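Local coordinates for protein beta-1,4-galactanase (Humicola insolens, PDB 1HJQ) that hydrolyses the beta-1,4-galactosidic linkages of type I arabinogalactans as a family 53 glycoside hydrolase of clan GH-A, at residues 209-214 and 224-229; 263-268 and 273-278. All blocks are in the same frame, centred on the assembly; numbering follows the deposited sequence.

Interaction 1: 209-214 and 224-229; sequences MGVSFY and DSLRRS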
loop_
_atom_site.group_PDB
_atom_site.type_symbol
_atom_site.label_atom_id
_atom_site.label_comp_id
_atom_site.label_asym_id
_atom_site.label_seq_id
_atom_site.Cartn_x
_atom_site.Cartn_y
_atom_site.Cartn_z
ATOM N N MET A 209 -9.057 -6.359 2.068
ATOM C CA MET A 209 -7.912 -7.088 2.554
ATOM C C MET A 209 -6.880 -6.842 1.462
ATOM O O MET A 209 -7.048 -7.294 0.321
ATOM C CB MET A 209 -8.218 -8.579 2.689
ATOM C CG MET A 209 -9.069 -8.926 3.901
ATOM S SD MET A 209 -9.303 -10.718 4.095
ATOM C CE MET A 209 -10.356 -10.795 5.571
ATOM N N GLY A 210 -5.844 -6.076 1.806
ATOM C CA GLY A 210 -4.786 -5.776 0.856
ATOM C C GLY A 210 -3.568 -6.623 1.165
ATOM O O GLY A 210 -3.376 -7.018 2.312
ATOM N N VAL A 211 -2.747 -6.912 0.155
ATOM C CA VAL A 211 -1.553 -7.724 0.366
ATOM C C VAL A 211 -0.355 -7.249 -0.431
ATOM O O VAL A 211 -0.490 -6.692 -1.513
ATOM C CB VAL A 211 -1.781 -9.206 -0.019
ATOM C CG1 VAL A 211 -2.980 -9.752 0.712
ATOM C CG2 VAL A 211 -1.957 -9.342 -1.526
ATOM N N SER A 212 0.828 -7.475 0.118
ATOM C CA SER A 212 2.049 -7.111 -0.575
ATOM C C SER A 212 2.494 -8.376 -1.303
ATOM O O SER A 212 2.444 -9.478 -0.751
ATOM C CB SER A 212 3.119 -6.660 0.419
ATOM O OG SER A 212 2.716 -5.479 1.091
ATOM N N PHE A 213 2.897 -8.217 -2.554
ATOM C CA PHE A 213 3.339 -9.348 -3.346
ATOM C C PHE A 213 4.586 -8.899 -4.090
ATOM O O PHE A 213 4.524 -8.035 -4.965
ATOM C CB PHE A 213 2.231 -9.766 -4.323
ATOM C CG PHE A 213 2.575 -10.967 -5.158
ATOM C CD1 PHE A 213 2.775 -12.212 -4.564
ATOM C CD2 PHE A 213 2.724 -10.851 -6.536
ATOM C CE1 PHE A 213 3.121 -13.323 -5.328
ATOM C CE2 PHE A 213 3.071 -11.956 -7.309
ATOM C CZ PHE A 213 3.270 -13.194 -6.699
ATOM N N TYR A 214 5.723 -9.472 -3.714
ATOM C CA TYR A 214 7.006 -9.137 -4.320
ATOM C C TYR A 214 7.678 -10.404 -4.813
ATOM O O TYR A 214 7.445 -11.486 -4.288
ATOM C CB TYR A 214 7.915 -8.459 -3.297
ATOM C CG TYR A 214 7.505 -7.058 -2.930
ATOM C CD1 TYR A 214 7.802 -5.984 -3.767
ATOM C CD2 TYR A 214 6.818 -6.800 -1.747
ATOM C CE1 TYR A 214 7.425 -4.688 -3.431
ATOM C CE2 TYR A 214 6.436 -5.514 -1.403
ATOM C CZ TYR A 214 6.741 -4.462 -2.250
ATOM O OH TYR A 214 6.351 -3.186 -1.918
ATOM N N ASP A 224 0.648 -18.456 -8.669
ATOM C CA ASP A 224 -0.357 -19.448 -8.297
ATOM C C ASP A 224 -0.728 -19.361 -6.822
ATOM O O ASP A 224 -1.907 -19.395 -6.472
ATOM C CB ASP A 224 0.148 -20.861 -8.601
ATOM C CG ASP A 224 -0.147 -21.301 -10.025
ATOM O OD1 ASP A 224 -0.695 -20.505 -10.818
ATOM O OD2 ASP A 224 0.170 -22.461 -10.355
ATOM N N SER A 225 0.282 -19.269 -5.958
ATOM C CA SER A 225 0.051 -19.169 -4.521
ATOM C C SER A 225 -0.759 -17.919 -4.201
ATOM O O SER A 225 -1.674 -17.962 -3.385
ATOM C CB SER A 225 1.375 -19.128 -3.765
ATOM O OG SER A 225 2.048 -20.367 -3.856
ATOM N N LEU A 226 -0.414 -16.803 -4.833
ATOM C CA LEU A 226 -1.153 -15.567 -4.612
ATOM C C LEU A 226 -2.584 -15.837 -5.069
ATOM O O LEU A 226 -3.553 -15.511 -4.381
ATOM C CB LEU A 226 -0.550 -14.420 -5.433
ATOM C CG LEU A 226 -1.345 -13.111 -5.458
ATOM C CD1 LEU A 226 -1.457 -12.543 -4.053
ATOM C CD2 LEU A 226 -0.663 -12.115 -6.379
ATOM N N ARG A 227 -2.691 -16.451 -6.237
ATOM C CA ARG A 227 -3.971 -16.802 -6.828
ATOM C C ARG A 227 -4.819 -17.623 -5.861
ATOM O O ARG A 227 -5.998 -17.333 -5.646
ATOM C CB ARG A 227 -3.728 -17.602 -8.103
ATOM C CG ARG A 227 -4.954 -18.235 -8.700
ATOM C CD ARG A 227 -5.430 -17.476 -9.905
ATOM N NE ARG A 227 -6.423 -18.263 -10.627
ATOM C CZ ARG A 227 -6.144 -19.370 -11.308
ATOM N NH1 ARG A 227 -4.895 -19.824 -11.374
ATOM N NH2 ARG A 227 -7.122 -20.034 -11.908
ATOM N N ARG A 228 -4.213 -18.656 -5.290
ATOM C CA ARG A 228 -4.911 -19.519 -4.352
ATOM C C ARG A 228 -5.246 -18.797 -3.065
ATOM O O ARG A 228 -6.352 -18.914 -2.545
ATOM C CB ARG A 228 -4.056 -20.741 -4.016
ATOM C CG ARG A 228 -4.651 -21.615 -2.922
ATOM C CD ARG A 228 -3.810 -22.856 -2.736
ATOM N NE ARG A 228 -4.345 -24.051 -3.402
ATOM C CZ ARG A 228 -4.864 -24.094 -4.630
ATOM N NH1 ARG A 228 -4.955 -22.998 -5.383
ATOM N NH2 ARG A 228 -5.271 -25.258 -5.120
ATOM N N SER A 229 -4.273 -18.056 -2.551
ATOM C CA SER A 229 -4.439 -17.325 -1.308
ATOM C C SER A 229 -5.613 -16.361 -1.404
ATOM O O SER A 229 -6.482 -16.347 -0.531
ATOM C CB SER A 229 -3.154 -16.574 -0.970
ATOM O OG SER A 229 -3.214 -16.050 0.337
#
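In the beta-alpha-beta unit formed by strand 208-212, helix 223-237 and strand 240-245 of the closed eight-stranded parallel barrel, Leu226 of the helix packs inward on Val211 of strand 208-212 and on Phe213, which follows in the chain. Leu226 alone carries the helix side, and the backbones come nearest at Phe213 and Leu226, with CA atoms 7.8 Å apart. The evidence for a CH-pi contact is direct: Leu226 CD2 stands 3.6 Å from the centroid of the Phe213 ring, only 12° off the ring normal, and so lies over the middle of one face. The leucine backs this up with a second carbon, since Leu226 CB comes within 3.8 Å of Phe213 CE1, along the CD1-CE1 side of the ring. Phe213 reaches the helix because its CG is anti to the backbone N (chi1 -178°). No hydrogen bond crosses between the segments, and 149 Å² is buried between them. Val243 of strand 240-245 touches Val211, Phe213 and Leu226, closing the unit with its next strand. Between Val211 and Phe213, which point toward the helix, Ser212 points away from it, and its OG hydrogen-bonds Glu135, the probable proton donor; Tyr214 OH likewise bonds Glu245, the probable nucleophile. This segment packs on the helix while presenting polar groups to the catalytic pair. The other methyl of the leucine, Leu226 CD1, meets Val211 CG2 at 4.1 Å.

Interaction 2: 263-268 and 273-278; sequences VRNVPF and QTQYIQ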
loop_
_atom_site.group_PDB
_atom_site.type_symbol
_atom_site.label_atom_id
_atom_site.label_comp_id
_atom_site.label_asym_id
_atom_site.label_seq_id
_atom_site.Cartn_x
_atom_site.Cartn_y
_atom_site.Cartn_z
ATOM N N VAL A 263 8.457 -16.908 -12.838
ATOM C CA VAL A 263 8.861 -15.645 -13.450
ATOM C C VAL A 263 10.342 -15.559 -13.803
ATOM O O VAL A 263 10.820 -14.508 -14.221
ATOM C CB VAL A 263 8.502 -14.435 -12.549
ATOM C CG1 VAL A 263 6.998 -14.379 -12.326
ATOM C CG2 VAL A 263 9.242 -14.521 -11.231
ATOM N N ARG A 264 11.061 -16.667 -13.649
ATOM C CA ARG A 264 12.489 -16.708 -13.952
ATOM C C ARG A 264 12.767 -16.543 -15.443
ATOM O O ARG A 264 13.919 -16.524 -15.872
ATOM C CB ARG A 264 13.088 -18.021 -13.448
ATOM C CG ARG A 264 12.967 -18.174 -11.943
ATOM C CD ARG A 264 13.462 -19.522 -11.441
ATOM N NE ARG A 264 13.232 -19.656 -10.003
ATOM C CZ ARG A 264 13.504 -20.746 -9.292
ATOM N NH1 ARG A 264 14.023 -21.814 -9.885
ATOM N NH2 ARG A 264 13.253 -20.767 -7.988
ATOM N N ASN A 265 11.704 -16.421 -16.226
ATOM C CA ASN A 265 11.814 -16.248 -17.671
ATOM C C ASN A 265 11.599 -14.785 -18.015
ATOM O O ASN A 265 11.957 -14.335 -19.100
ATOM C CB ASN A 265 10.750 -17.089 -18.371
ATOM C CG ASN A 265 9.367 -16.889 -17.765
ATOM O OD1 ASN A 265 8.493 -16.243 -18.360
ATOM N ND2 ASN A 265 9.167 -17.434 -16.565
ATOM N N VAL A 266 11.000 -14.053 -17.081
ATOM C CA VAL A 266 10.718 -12.636 -17.260
ATOM C C VAL A 266 12.011 -11.847 -17.102
ATOM O O VAL A 266 12.702 -11.958 -16.091
ATOM C CB VAL A 266 9.676 -12.146 -16.233
ATOM C CG1 VAL A 266 9.381 -10.665 -16.450
ATOM C CG2 VAL A 266 8.398 -12.977 -16.359
ATOM N N PRO A 267 12.359 -11.043 -18.114
ATOM C CA PRO A 267 13.575 -10.228 -18.112
ATOM C C PRO A 267 13.535 -9.012 -17.203
ATOM O O PRO A 267 12.463 -8.490 -16.890
ATOM C CB PRO A 267 13.706 -9.825 -19.576
ATOM C CG PRO A 267 12.275 -9.678 -19.993
ATOM C CD PRO A 267 11.639 -10.905 -19.395
ATOM N N PHE A 268 14.711 -8.568 -16.770
ATOM C CA PHE A 268 14.791 -7.377 -15.942
ATOM C C PHE A 268 14.901 -6.244 -16.941
ATOM O O PHE A 268 15.994 -5.927 -17.422
ATOM C CB PHE A 268 16.017 -7.409 -15.028
ATOM C CG PHE A 268 16.001 -8.539 -14.046
ATOM C CD1 PHE A 268 14.830 -8.857 -13.352
ATOM C CD2 PHE A 268 17.143 -9.305 -13.825
ATOM C CE1 PHE A 268 14.794 -9.920 -12.459
ATOM C CE2 PHE A 268 17.122 -10.377 -12.931
ATOM C CZ PHE A 268 15.942 -10.686 -12.247
ATOM N N GLN A 273 8.825 -5.657 -16.741
ATOM C CA GLN A 273 7.952 -5.043 -15.753
ATOM C C GLN A 273 6.515 -5.134 -16.247
ATOM O O GLN A 273 5.614 -5.488 -15.488
ATOM C CB GLN A 273 8.325 -3.575 -15.531
ATOM C CG GLN A 273 9.677 -3.356 -14.866
ATOM C CD GLN A 273 9.928 -1.896 -14.535
ATOM O OE1 GLN A 273 9.863 -1.035 -15.407
ATOM N NE2 GLN A 273 10.218 -1.614 -13.273
ATOM N N THR A 274 6.308 -4.814 -17.521
ATOM C CA THR A 274 4.984 -4.848 -18.129
ATOM C C THR A 274 4.408 -6.241 -17.971
ATOM O O THR A 274 3.310 -6.429 -17.451
ATOM C CB THR A 274 5.062 -4.499 -19.633
ATOM O OG1 THR A 274 5.693 -3.222 -19.789
ATOM C CG2 THR A 274 3.666 -4.436 -20.249
ATOM N N GLN A 275 5.185 -7.217 -18.418
ATOM C CA GLN A 275 4.811 -8.619 -18.355
ATOM C C GLN A 275 4.428 -9.026 -16.929
ATOM O O GLN A 275 3.368 -9.615 -16.706
ATOM C CB GLN A 275 5.994 -9.452 -18.840
ATOM C CG GLN A 275 5.692 -10.875 -19.226
ATOM C CD GLN A 275 6.924 -11.563 -19.785
ATOM O OE1 GLN A 275 7.659 -10.984 -20.599
ATOM N NE2 GLN A 275 7.160 -12.801 -19.359
ATOM N N TYR A 276 5.289 -8.700 -15.965
ATOM C CA TYR A 276 5.039 -9.054 -14.573
ATOM C C TYR A 276 3.826 -8.348 -13.979
ATOM O O TYR A 276 2.969 -8.983 -13.364
ATOM C CB TYR A 276 6.266 -8.745 -13.706
ATOM C CG TYR A 276 6.103 -9.152 -12.254
ATOM C CD1 TYR A 276 6.301 -10.476 -11.844
ATOM C CD2 TYR A 276 5.750 -8.213 -11.289
ATOM C CE1 TYR A 276 6.158 -10.849 -10.501
ATOM C CE2 TYR A 276 5.600 -8.570 -9.952
ATOM C CZ TYR A 276 5.807 -9.884 -9.560
ATOM O OH TYR A 276 5.680 -10.210 -8.225
ATOM N N ILE A 277 3.763 -7.034 -14.147
ATOM C CA ILE A 277 2.653 -6.264 -13.608
ATOM C C ILE A 277 1.344 -6.753 -14.194
ATOM O O ILE A 277 0.325 -6.792 -13.512
ATOM C CB ILE A 277 2.822 -4.758 -13.903
ATOM C CG1 ILE A 277 4.074 -4.237 -13.194
ATOM C CG2 ILE A 277 1.585 -3.989 -13.438
ATOM C CD1 ILE A 277 4.426 -2.810 -13.537
ATOM N N GLN A 278 1.376 -7.144 -15.458
ATOM C CA GLN A 278 0.177 -7.627 -16.119
ATOM C C GLN A 278 -0.223 -9.012 -15.611
ATOM O O GLN A 278 -1.407 -9.288 -15.434
ATOM C CB GLN A 278 0.389 -7.638 -17.637
ATOM C CG GLN A 278 -0.844 -7.997 -18.455
ATOM C CD GLN A 278 -0.984 -7.141 -19.708
ATOM O OE1 GLN A 278 -0.008 -6.914 -20.442
ATOM N NE2 GLN A 278 -2.204 -6.664 -19.965
#
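The side chains of Val266 and Gln275 come from opposite directions, and Val266 CG2 lies 3.3 Å from Gln275 NE2. With CG anti to the backbone N (chi1 -163°) and an extended chain beyond it, Gln275 carries its amide out from the helix to the loop. Pro267 CD is 4.2 Å from Gln275 OE1, the two side chains crossing at about a right angle. Asn265 OD1 stays 3.8 Å from Gln275 NE2, with the amide planes 36° apart, and no hydrogen bond joins the segments; the ND2 of Asn265 bonds instead to Asp262 O. At the other end of the contact, Val263 CG1 meets the edge of the Tyr276 ring in its plane, 4.0 Å from Tyr276 CD1. These residues pack the long loop that follows strand 240-245 of the TIM barrel against the opening turns of helix 270-286. A type I turn shapes the loop here, closed by Val266 N to Val263 O at 2.9 Å. Farther out, Trp248 stacks on the Tyr276 ring, touches Val266 and donates its NE1 to Pro267 O, while Gln273 NE2 bonds Trp248 O.

Both interactions belong to the one TIM barrel and follow each other in series along the chain, with their centres about 17 Å apart. Interaction 1 joins strand 208-212 to helix 223-237; strand 240-245 comes next, and interaction 2 lies in the loop and helix 270-286 that follow it. Despite the separation of centres they touch: Phe213 CE2 lies 3.3 Å from Tyr276 OH, a packing contact between the Phe213 ring and the tyrosine hydroxyl that brings the two interactions together. Helix 270-286 also reaches interaction 1 through Val283, which touches Leu226. Glu245, the probable nucleophile, ends the strand between them: its side chain is about 7 Å from that of Phe213 and about 10 Å from that of Tyr276.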